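Long-range contacts in SusD homolog (Bacteroides ovatus, PDB 4F53), which probably binds mucin O-glycans as a SusD-family outer-membrane lipoprotein with a TPR-like helical fold: residues A197-L202 and G232-A237; A348-N353 and K425-I430. All coordinates share one frame; numbering follows the deposited sequence.

In the fold
Both contacts lie among the helices of this TPR-like protein, and helix 337-349 ties them together. Partway along that helix, Val340 packs on Ser199 and Val233 of interaction 1; at its end, Leu349 makes the main contact of interaction 2. Helix 221-231 is shared too: it runs into Gly232 of interaction 1, while its flank carries Trp352 from the 348-353 segment. The two centres lie 18 Å apart and the nearest atoms about 6 Å, so they do not touch. A bound calcium ion sits about 12 Å from the side chain of Met234. With calcium as the only ligand present, no glycan marks a binding site near either contact.

Interaction 1: A197-L202 and G232-A237; sequences ANSLKL and GVMTAA
Ser199 and Asn198, neighbours on helix 190-207, take hold of the chain as it leaves helix 221-231. Ser199 points its OG straight at the backbone N of Met234, which donates to it over 3.0 Å at 163°. The same hydroxyl donates back to the carbonyl O of Lys195, a turn earlier in its own helix, so both of its roles are used and its rotation is set. Around that oxygen the fit is close: Val233 CB lies 3.4 Å from Ser199 OG, and Met234 CG comes within 3.5 Å of it before the selenomethionine chain runs on extended.

Asn198 works from beside Ser199. With CG turned away from its own carbonyl carbon (chi1 -79°), its ND2 reaches the O of Gly232 at 3.2 Å, but the bond is bent to 134° and weak. Val233, which follows Gly232, lays CG1 against the helix backbone, 3.7 Å from Asn198 O. Gly232 turns the chain at a positive phi, where a side chain would be pressed against the preceding carbonyl oxygen. Val340 of helix 337-349 closes over Ser199 and Val233. A loop leaving one helix and pinned by side chains of the helix before it is consistent with the antiparallel helix packing of the TPR-like SusD fold.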
ATOM      1  N   ALA A 197      -8.845  11.445   8.936  1.00 29.74           N
ATOM      2  CA  ALA A 197      -8.055  11.317  10.161  1.00 28.70           C
ATOM      3  C   ALA A 197      -8.595  10.194  11.066  1.00 31.97           C
ATOM      4  O   ALA A 197      -7.794   9.381  11.538  1.00 32.33           O
ATOM      5  CB  ALA A 197      -8.006  12.635  10.905  1.00 29.89           C
ATOM      6  N   ASN A 198      -9.925  10.088  11.252  1.00 26.23           N
ATOM      7  CA  ASN A 198     -10.491   8.986  12.046  1.00 26.08           C
ATOM      8  C   ASN A 198     -10.311   7.635  11.332  1.00 30.06           C
ATOM      9  O   ASN A 198     -10.098   6.617  11.984  1.00 29.32           O
ATOM     10  CB  ASN A 198     -11.962   9.218  12.351  1.00 26.79           C
ATOM     11  CG  ASN A 198     -12.167  10.179  13.474  1.00 39.75           C
ATOM     12  OD1 ASN A 198     -11.640   9.993  14.579  1.00 37.37           O
ATOM     13  ND2 ASN A 198     -12.927  11.228  13.208  1.00 34.50           N
ATOM     14  N   SER A 199     -10.366   7.631   9.986  1.00 26.73           N
ATOM     15  CA  SER A 199     -10.169   6.429   9.161  1.00 24.47           C
ATOM     16  C   SER A 199      -8.720   5.952   9.287  1.00 29.72           C
ATOM     17  O   SER A 199      -8.485   4.748   9.340  1.00 28.86           O
ATOM     18  CB  SER A 199     -10.522   6.733   7.713  1.00 23.96           C
ATOM     19  OG  SER A 199     -11.899   7.085   7.660  1.00 29.14           O
ATOM     20  N   LEU A 200      -7.748   6.904   9.389  1.00 26.31           N
ATOM     21  CA  LEU A 200      -6.331   6.587   9.580  1.00 25.72           C
ATOM     22  C   LEU A 200      -6.135   5.981  10.993  1.00 29.08           C
ATOM     23  O   LEU A 200      -5.372   5.038  11.180  1.00 28.52           O
ATOM     24  CB  LEU A 200      -5.482   7.873   9.407  1.00 25.64           C
ATOM     25  CG  LEU A 200      -3.960   7.737   9.610  1.00 29.45           C
ATOM     26  CD1 LEU A 200      -3.317   6.849   8.525  1.00 27.33           C
ATOM     27  CD2 LEU A 200      -3.295   9.112   9.632  1.00 30.31           C
ATOM     28  N   LYS A 201      -6.818   6.556  11.986  1.00 26.48           N
ATOM     29  CA  LYS A 201      -6.777   6.094  13.371  1.00 26.83           C
ATOM     30  C   LYS A 201      -7.233   4.618  13.433  1.00 29.68           C
ATOM     31  O   LYS A 201      -6.578   3.818  14.083  1.00 30.20           O
ATOM     32  CB  LYS A 201      -7.636   7.010  14.266  1.00 28.18           C
ATOM     33  CG  LYS A 201      -7.710   6.567  15.734  1.00 29.50           C
ATOM     34  CD  LYS A 201      -8.474   7.610  16.570  1.00 30.97           C
ATOM     35  CE  LYS A 201      -8.670   7.201  18.007  1.00 29.66           C
ATOM     36  NZ  LYS A 201      -9.446   8.229  18.754  1.00 36.11           N
ATOM     37  N   LEU A 202      -8.301   4.254  12.714  1.00 25.26           N
ATOM     38  CA  LEU A 202      -8.814   2.875  12.652  1.00 23.78           C
ATOM     39  C   LEU A 202      -7.808   1.965  11.945  1.00 25.65           C
ATOM     40  O   LEU A 202      -7.593   0.849  12.389  1.00 25.93           O
ATOM     41  CB  LEU A 202     -10.193   2.864  11.936  1.00 22.51           C
ATOM     42  CG  LEU A 202     -10.834   1.520  11.604  1.00 25.23           C
ATOM     43  CD1 LEU A 202     -11.248   0.762  12.872  1.00 26.27           C
ATOM     44  CD2 LEU A 202     -12.035   1.726  10.730  1.00 25.56           C
ATOM     45  N   GLY A 232     -16.438   9.319  13.597  1.00 35.27           N
ATOM     46  CA  GLY A 232     -16.804   9.510  12.196  1.00 34.47           C
ATOM     47  C   GLY A 232     -15.711   9.203  11.191  1.00 35.14           C
ATOM     48  O   GLY A 232     -14.800  10.009  10.986  1.00 34.11           O
ATOM     49  N   VAL A 233     -15.823   8.029  10.539  1.00 29.44           N
ATOM     50  CA  VAL A 233     -14.876   7.584   9.509  1.00 28.04           C
ATOM     51  C   VAL A 233     -15.528   7.801   8.119  1.00 34.53           C
ATOM     52  O   VAL A 233     -16.656   8.289   8.048  1.00 36.42           O
ATOM     53  CB  VAL A 233     -14.425   6.092   9.733  1.00 27.82           C
ATOM     54  CG1 VAL A 233     -13.555   5.954  10.979  1.00 26.09           C
ATOM     55  CG2 VAL A 233     -15.619   5.122   9.776  1.00 26.75           C
HETATM   56  N   MSE A 234     -14.821   7.443   7.031  1.00 29.65           N
HETATM   57  CA  MSE A 234     -15.358   7.470   5.667  1.00 27.87           C
HETATM   58  C   MSE A 234     -16.475   6.430   5.560  1.00 36.70           C
HETATM   59  O   MSE A 234     -16.249   5.285   5.955  1.00 37.05           O
HETATM   60  CB  MSE A 234     -14.259   7.125   4.649  1.00 27.11           C
HETATM   61  CG  MSE A 234     -13.165   8.139   4.540  1.00 33.24           C
HETATM   62 SE   MSE A 234     -11.789   7.303   3.411  0.75 40.15          SE
HETATM   63  CE  MSE A 234     -10.476   8.661   3.586  1.00 35.85           C
ATOM     64  N   THR A 235     -17.669   6.796   5.041  1.00 35.56           N
ATOM     65  CA  THR A 235     -18.772   5.816   4.908  1.00 35.72           C
ATOM     66  C   THR A 235     -19.327   5.775   3.472  1.00 39.16           C
ATOM     67  O   THR A 235     -20.070   4.859   3.129  1.00 41.47           O
ATOM     68  CB  THR A 235     -19.924   6.098   5.905  1.00 33.85           C
ATOM     69  OG1 THR A 235     -20.437   7.384   5.624  1.00 36.38           O
ATOM     70  CG2 THR A 235     -19.494   6.016   7.386  1.00 30.69           C
ATOM     71  N   ALA A 236     -19.026   6.778   2.661  1.00 32.55           N
ATOM     72  CA  ALA A 236     -19.511   6.837   1.282  1.00 32.12           C
ATOM     73  C   ALA A 236     -18.323   6.800   0.340  1.00 36.85           C
ATOM     74  O   ALA A 236     -17.244   7.267   0.724  1.00 37.43           O
ATOM     75  CB  ALA A 236     -20.330   8.115   1.066  1.00 33.41           C
ATOM     76  N   ALA A 237     -18.504   6.270  -0.885  1.00 32.97           N
ATOM     77  CA  ALA A 237     -17.431   6.216  -1.897  1.00 33.09           C
ATOM     78  C   ALA A 237     -16.783   7.610  -2.118  1.00 36.85           C
ATOM     79  O   ALA A 237     -15.571   7.702  -2.286  1.00 35.55           O
ATOM     80  CB  ALA A 237     -17.973   5.678  -3.219  1.00 33.80           C
TER

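Interaction 2: A348-N353 and K425-I430; sequences ALRNWN and KSLEQI
Leu349 carries most of this contact by itself, and it does so as the last helical residue of helix 337-349, a lone knob pushed into the side of helix 423-438. Behind it a Schellman motif ends the helix, with Asn351 at positive phi (67°), Trp352 N bonded back to Gly347 O and Asn351 N to Ala348 O. This is knobs-into-holes packing at a single knob: Phe423, Ser426, Leu427 and Ile430 form the four-residue hole.

The leucine's CG stands opposite the backbone N (chi1 -171°), which carries both methyls out toward the partner helix. Leu349 CD1 settles on the CB of Ser426 at 3.7 Å; the hydroxyl of that serine is engaged with the carbonyl O of Asp422 in its own helix. Leu349 CD2 goes deeper, meeting the backbone N of Leu427 at 3.6 Å and the CD1 of Ile430 at 3.9 Å. Trimmed to an alanine here, the side chain would lose both methyls, which would probably leave a gap between Ser426 and Ile430, with the slighter touch of Arg350 on Leu427 as the main remaining link between the two segments.

Arg350 adds that second touch. Its chain runs extended from CG to NE, and the guanidinium crosses Leu427 obliquely. The charge is met elsewhere, by a salt bridge from NH2 to Glu346 and a hydrogen bond to Tyr210 OH, and Tyr210 also packs on Leu427. At the root of the same side chain, Arg350 CB lies above one face of the Trp352 ring, nearer its border than its centre. Across the contact, the arginine's approach ends with Arg350 NH2 3.9 Å from the CD2 methyl of Leu427.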
ATOM      1  N   ALA A 348     -15.279  -5.931  13.618  1.00 24.48           N
ATOM      2  CA  ALA A 348     -16.523  -6.586  14.030  1.00 24.15           C
ATOM      3  C   ALA A 348     -16.249  -8.084  14.252  1.00 28.45           C
ATOM      4  O   ALA A 348     -16.737  -8.660  15.227  1.00 28.22           O
ATOM      5  CB  ALA A 348     -17.621  -6.353  12.994  1.00 23.94           C
ATOM      6  N   LEU A 349     -15.395  -8.678  13.394  1.00 25.22           N
ATOM      7  CA  LEU A 349     -14.946 -10.074  13.503  1.00 23.92           C
ATOM      8  C   LEU A 349     -14.148 -10.298  14.803  1.00 27.91           C
ATOM      9  O   LEU A 349     -14.260 -11.362  15.410  1.00 28.77           O
ATOM     10  CB  LEU A 349     -14.089 -10.437  12.274  1.00 22.91           C
ATOM     11  CG  LEU A 349     -13.715 -11.910  12.118  1.00 26.57           C
ATOM     12  CD1 LEU A 349     -14.942 -12.766  11.844  1.00 26.46           C
ATOM     13  CD2 LEU A 349     -12.635 -12.083  11.101  1.00 23.79           C
ATOM     14  N   ARG A 350     -13.371  -9.273  15.237  1.00 22.99           N
ATOM     15  CA  ARG A 350     -12.569  -9.269  16.458  1.00 22.24           C
ATOM     16  C   ARG A 350     -13.426  -8.924  17.662  1.00 28.33           C
ATOM     17  O   ARG A 350     -12.914  -8.818  18.781  1.00 29.36           O
ATOM     18  CB  ARG A 350     -11.377  -8.301  16.336  1.00 22.10           C
ATOM     19  CG  ARG A 350     -10.400  -8.725  15.262  1.00 24.88           C
ATOM     20  CD  ARG A 350      -9.105  -7.920  15.278  1.00 28.25           C
ATOM     21  NE  ARG A 350      -8.293  -8.329  14.136  1.00 34.06           N
ATOM     22  CZ  ARG A 350      -7.520  -9.414  14.091  1.00 36.30           C
ATOM     23  NH1 ARG A 350      -7.379 -10.187  15.163  1.00 24.67           N
ATOM     24  NH2 ARG A 350      -6.869  -9.723  12.984  1.00 27.29           N
ATOM     25  N   ASN A 351     -14.743  -8.806  17.453  1.00 25.69           N
ATOM     26  CA  ASN A 351     -15.718  -8.535  18.497  1.00 26.46           C
ATOM     27  C   ASN A 351     -15.535  -7.098  19.091  1.00 31.16           C
ATOM     28  O   ASN A 351     -15.758  -6.850  20.282  1.00 31.09           O
ATOM     29  CB  ASN A 351     -15.664  -9.642  19.573  1.00 31.02           C
ATOM     30  CG  ASN A 351     -16.749  -9.576  20.610  1.00 44.17           C
ATOM     31  OD1 ASN A 351     -17.898  -9.281  20.313  1.00 36.16           O
ATOM     32  ND2 ASN A 351     -16.399  -9.875  21.837  1.00 35.29           N
ATOM     33  N   TRP A 352     -15.196  -6.145  18.228  1.00 27.52           N
ATOM     34  CA  TRP A 352     -15.094  -4.740  18.625  1.00 27.95           C
ATOM     35  C   TRP A 352     -16.360  -4.056  18.209  1.00 30.49           C
ATOM     36  O   TRP A 352     -17.028  -4.536  17.293  1.00 31.20           O
ATOM     37  CB  TRP A 352     -13.875  -4.068  17.978  1.00 26.49           C
ATOM     38  CG  TRP A 352     -12.572  -4.683  18.374  1.00 27.80           C
ATOM     39  CD1 TRP A 352     -12.356  -5.633  19.335  1.00 30.97           C
ATOM     40  CD2 TRP A 352     -11.291  -4.357  17.831  1.00 27.52           C
ATOM     41  NE1 TRP A 352     -11.018  -5.929  19.415  1.00 30.98           N
ATOM     42  CE2 TRP A 352     -10.336  -5.166  18.497  1.00 32.34           C
ATOM     43  CE3 TRP A 352     -10.853  -3.440  16.862  1.00 28.33           C
ATOM     44  CZ2 TRP A 352      -8.966  -5.081  18.226  1.00 31.25           C
ATOM     45  CZ3 TRP A 352      -9.493  -3.381  16.572  1.00 30.34           C
ATOM     46  CH2 TRP A 352      -8.569  -4.200  17.242  1.00 31.14           C
ATOM     47  N   ASN A 353     -16.705  -2.952  18.860  1.00 26.72           N
ATOM     48  CA  ASN A 353     -17.943  -2.232  18.537  1.00 27.39           C
ATOM     49  C   ASN A 353     -17.717  -1.315  17.303  1.00 32.80           C
ATOM     50  O   ASN A 353     -17.332  -0.153  17.429  1.00 33.29           O
ATOM     51  CB  ASN A 353     -18.456  -1.462  19.767  1.00 24.28           C
ATOM     52  CG  ASN A 353     -19.807  -0.799  19.583  1.00 41.68           C
ATOM     53  OD1 ASN A 353     -20.446  -0.878  18.534  1.00 36.49           O
ATOM     54  ND2 ASN A 353     -20.242  -0.070  20.585  1.00 34.89           N
ATOM     55  N   LYS A 425     -10.778 -18.210   8.387  1.00 29.01           N
ATOM     56  CA  LYS A 425     -11.409 -18.266   7.069  1.00 28.85           C
ATOM     57  C   LYS A 425     -12.209 -16.963   6.787  1.00 30.44           C
ATOM     58  O   LYS A 425     -12.253 -16.527   5.638  1.00 30.10           O
ATOM     59  CB  LYS A 425     -12.306 -19.513   6.918  1.00 32.63           C
ATOM     60  CG  LYS A 425     -11.611 -20.884   7.105  1.00 52.97           C
ATOM     61  CD  LYS A 425     -10.598 -21.226   6.019  1.00 72.01           C
ATOM     62  CE  LYS A 425      -9.980 -22.593   6.214  1.00 95.29           C
ATOM     63  NZ  LYS A 425      -8.825 -22.822   5.294  1.00106.23           N
ATOM     64  N   SER A 426     -12.782 -16.322   7.829  1.00 25.15           N
ATOM     65  CA  SER A 426     -13.518 -15.063   7.644  1.00 23.86           C
ATOM     66  C   SER A 426     -12.563 -13.914   7.429  1.00 27.35           C
ATOM     67  O   SER A 426     -12.835 -13.057   6.602  1.00 26.68           O
ATOM     68  CB  SER A 426     -14.422 -14.761   8.831  1.00 24.66           C
ATOM     69  OG  SER A 426     -15.370 -15.795   8.987  1.00 33.13           O
ATOM     70  N   LEU A 427     -11.451 -13.889   8.173  1.00 25.61           N
ATOM     71  CA  LEU A 427     -10.424 -12.862   8.031  1.00 24.78           C
ATOM     72  C   LEU A 427      -9.830 -12.950   6.631  1.00 29.00           C
ATOM     73  O   LEU A 427      -9.617 -11.924   5.997  1.00 28.21           O
ATOM     74  CB  LEU A 427      -9.335 -13.033   9.118  1.00 24.58           C
ATOM     75  CG  LEU A 427      -8.171 -11.994   9.117  1.00 27.40           C
ATOM     76  CD1 LEU A 427      -8.696 -10.563   9.339  1.00 26.04           C
ATOM     77  CD2 LEU A 427      -7.073 -12.377  10.147  1.00 25.48           C
ATOM     78  N   GLU A 428      -9.627 -14.179   6.119  1.00 27.21           N
ATOM     79  CA  GLU A 428      -9.108 -14.359   4.764  1.00 26.57           C
ATOM     80  C   GLU A 428     -10.074 -13.743   3.729  1.00 28.36           C
ATOM     81  O   GLU A 428      -9.610 -13.048   2.826  1.00 25.94           O
ATOM     82  CB  GLU A 428      -8.842 -15.825   4.472  1.00 28.02           C
ATOM     83  CG  GLU A 428      -8.261 -16.018   3.082  1.00 34.91           C
ATOM     84  CD  GLU A 428      -7.814 -17.422   2.747  1.00 51.87           C
ATOM     85  OE1 GLU A 428      -8.330 -18.374   3.373  1.00 40.96           O
ATOM     86  OE2 GLU A 428      -6.973 -17.570   1.830  1.00 40.29           O
ATOM     87  N   GLN A 429     -11.406 -13.938   3.894  1.00 24.93           N
ATOM     88  CA  GLN A 429     -12.392 -13.324   2.994  1.00 25.33           C
ATOM     89  C   GLN A 429     -12.308 -11.810   3.039  1.00 28.45           C
ATOM     90  O   GLN A 429     -12.176 -11.194   1.995  1.00 28.95           O
ATOM     91  CB  GLN A 429     -13.827 -13.776   3.302  1.00 27.41           C
ATOM     92  CG  GLN A 429     -14.076 -15.268   3.011  1.00 25.61           C
ATOM     93  CD  GLN A 429     -15.550 -15.554   2.951  1.00 35.98           C
ATOM     94  OE1 GLN A 429     -16.206 -15.650   3.970  1.00 32.63           O
ATOM     95  NE2 GLN A 429     -16.117 -15.641   1.755  1.00 29.14           N
ATOM     96  N   ILE A 430     -12.327 -11.213   4.237  1.00 26.31           N
ATOM     97  CA  ILE A 430     -12.266  -9.764   4.419  1.00 24.82           C
ATOM     98  C   ILE A 430     -11.015  -9.166   3.741  1.00 27.18           C
ATOM     99  O   ILE A 430     -11.124  -8.168   3.012  1.00 26.48           O
ATOM    100  CB  ILE A 430     -12.313  -9.393   5.943  1.00 26.89           C
ATOM    101  CG1 ILE A 430     -13.690  -9.762   6.572  1.00 27.46           C
ATOM    102  CG2 ILE A 430     -11.921  -7.883   6.198  1.00 22.72           C
ATOM    103  CD1 ILE A 430     -13.721  -9.717   8.158  1.00 18.24           C
TER